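Purine nucleoside phosphorylase (Schistosoma mansoni, PDB 5KO5) probably catalyses the phosphate-dependent cleavage of purine nucleosides to the free base and ribose 1-phosphate, and binds cytosine in its ligand pocket. Local coordinates at residues 179-183 against 184-188. Sequence-based numbering, arbitrary orientation.
Sequences IAQEN and DFQDL
The ring of Phe185 folds back over Ala180, five residues earlier, where the chain leaves its helix through a Schellman motif. Phe185 N donates to Ala180 O at 3.0 Å and Asp184 N to Gln181 O at 3.1 Å; Asp184, with positive phi (60°), is the C-prime residue that reverses the chain. The tightly packed part is the Phe185 ring on Ala180: Ala180 CA makes a CH-pi contact over one ring face, 3.8 Å from the Phe185 centroid, and Ala180 CB rests 3.7 Å from Phe185 CE2 on the same face. With Phe185 CG held between its own backbone N and carbonyl carbon (chi1 69°), the ring lies back along the last helical turn. Asn183 CB meets the ring edge near its plane, while the Asn183 amide turns to the helix: ND2 gives Ile179 O a fairly straight bond of 2.8 Å (162°). Asn183 N reaches that oxygen from the opposite face of the carbonyl plane, so two donors grip it. The other side is looser and more exposed: Gln181 and Gln186 cross at about a right angle, touching through Gln181 CG and Gln186 CB at 3.7 Å, their amide planes strongly inclined. Helix 259-283 flanks the buried side, its Trp276 meeting Phe185 edge-to-face and also touching Ile179, and the short 3-10 segment 186-188 carries the chain from this turn after helix 170-182 into strand 189-196 of the mixed sheet.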
loop_
_atom_site.group_PDB
_atom_site.type_symbol
_atom_site.label_atom_id
_atom_site.label_comp_id
_atom_site.label_asym_id
_atom_site.label_seq_id
_atom_site.Cartn_x
_atom_site.Cartn_y
_atom_site.Cartn_z
ATOM N N ILE A 179 -36.206 -4.658 -7.536
ATOM C CA ILE A 179 -37.001 -3.690 -6.790
ATOM C C ILE A 179 -36.910 -2.306 -7.427
ATOM O O ILE A 179 -37.895 -1.559 -7.460
ATOM C CB ILE A 179 -36.587 -3.694 -5.306
ATOM C CG1 ILE A 179 -37.007 -5.017 -4.658
ATOM C CG2 ILE A 179 -37.204 -2.510 -4.567
ATOM C CD1 ILE A 179 -36.346 -5.288 -3.325
ATOM N N ALA A 180 -35.735 -1.946 -7.952
ATOM C CA ALA A 180 -35.615 -0.673 -8.657
ATOM C C ALA A 180 -36.507 -0.644 -9.890
ATOM O O ALA A 180 -37.136 0.378 -10.187
ATOM C CB ALA A 180 -34.162 -0.417 -9.046
ATOM N N GLN A 181 -36.583 -1.764 -10.616
ATOM C CA GLN A 181 -37.451 -1.833 -11.788
ATOM C C GLN A 181 -38.915 -1.703 -11.391
ATOM O O GLN A 181 -39.695 -1.024 -12.073
ATOM C CB GLN A 181 -37.214 -3.146 -12.532
ATOM C CG GLN A 181 -35.799 -3.303 -13.068
ATOM C CD GLN A 181 -35.496 -4.721 -13.510
ATOM O OE1 GLN A 181 -36.191 -5.665 -13.124
ATOM N NE2 GLN A 181 -34.460 -4.878 -14.325
ATOM N N GLU A 182 -39.308 -2.354 -10.293
ATOM C CA GLU A 182 -40.700 -2.303 -9.854
ATOM C C GLU A 182 -41.124 -0.884 -9.498
ATOM O O GLU A 182 -42.304 -0.533 -9.637
ATOM C CB GLU A 182 -40.895 -3.233 -8.657
ATOM C CG GLU A 182 -40.748 -4.712 -8.996
ATOM C CD GLU A 182 -40.638 -5.587 -7.761
ATOM O OE1 GLU A 182 -40.498 -5.035 -6.649
ATOM O OE2 GLU A 182 -40.690 -6.826 -7.901
ATOM N N ASN A 183 -40.177 -0.055 -9.054
ATOM C CA ASN A 183 -40.445 1.321 -8.660
ATOM C C ASN A 183 -39.975 2.336 -9.696
ATOM O O ASN A 183 -39.910 3.533 -9.394
ATOM C CB ASN A 183 -39.815 1.604 -7.293
ATOM C CG ASN A 183 -40.472 0.809 -6.179
ATOM O OD1 ASN A 183 -41.495 1.218 -5.630
ATOM N ND2 ASN A 183 -39.894 -0.339 -5.849
ATOM N N ASP A 184 -39.631 1.881 -10.905
ATOM C CA ASP A 184 -39.330 2.767 -12.033
ATOM C C ASP A 184 -38.152 3.701 -11.758
ATOM O O ASP A 184 -38.123 4.840 -12.231
ATOM C CB ASP A 184 -40.572 3.543 -12.501
ATOM C CG ASP A 184 -40.366 4.237 -13.842
ATOM O OD1 ASP A 184 -39.708 3.649 -14.729
ATOM O OD2 ASP A 184 -40.848 5.378 -14.002
ATOM N N PHE A 185 -37.155 3.252 -10.995
ATOM C CA PHE A 185 -35.910 4.008 -10.909
ATOM C C PHE A 185 -34.701 3.205 -11.380
ATOM O O PHE A 185 -33.563 3.555 -11.064
ATOM C CB PHE A 185 -35.689 4.676 -9.544
ATOM C CG PHE A 185 -35.422 3.724 -8.401
ATOM C CD1 PHE A 185 -36.466 3.205 -7.659
ATOM C CD2 PHE A 185 -34.125 3.416 -8.024
ATOM C CE1 PHE A 185 -36.224 2.358 -6.592
ATOM C CE2 PHE A 185 -33.877 2.567 -6.955
ATOM C CZ PHE A 185 -34.935 2.039 -6.239
ATOM N N GLN A 186 -34.935 2.153 -12.169
ATOM C CA GLN A 186 -33.844 1.335 -12.681
ATOM C C GLN A 186 -32.911 2.121 -13.589
ATOM O O GLN A 186 -31.750 1.731 -13.748
ATOM C CB GLN A 186 -34.386 0.094 -13.393
ATOM C CG GLN A 186 -35.017 0.362 -14.748
ATOM C CD GLN A 186 -36.343 1.080 -14.642
ATOM O OE1 GLN A 186 -37.064 0.930 -13.657
ATOM N NE2 GLN A 186 -36.667 1.878 -15.652
ATOM N N ASP A 187 -33.384 3.225 -14.179
ATOM C CA ASP A 187 -32.505 4.067 -14.987
ATOM C C ASP A 187 -31.374 4.678 -14.169
ATOM O O ASP A 187 -30.367 5.105 -14.744
ATOM C CB ASP A 187 -33.319 5.162 -15.681
ATOM C CG ASP A 187 -33.967 6.124 -14.695
ATOM O OD1 ASP A 187 -34.903 5.708 -13.978
ATOM O OD2 ASP A 187 -33.548 7.300 -14.644
ATOM N N LEU A 188 -31.509 4.725 -12.845
ATOM C CA LEU A 188 -30.449 5.223 -11.980
ATOM C C LEU A 188 -29.449 4.149 -11.579
ATOM O O LEU A 188 -28.408 4.481 -11.003
ATOM C CB LEU A 188 -31.053 5.799 -10.695
ATOM C CG LEU A 188 -32.060 6.933 -10.848
ATOM C CD1 LEU A 188 -32.550 7.364 -9.477
ATOM C CD2 LEU A 188 -31.442 8.105 -11.596
#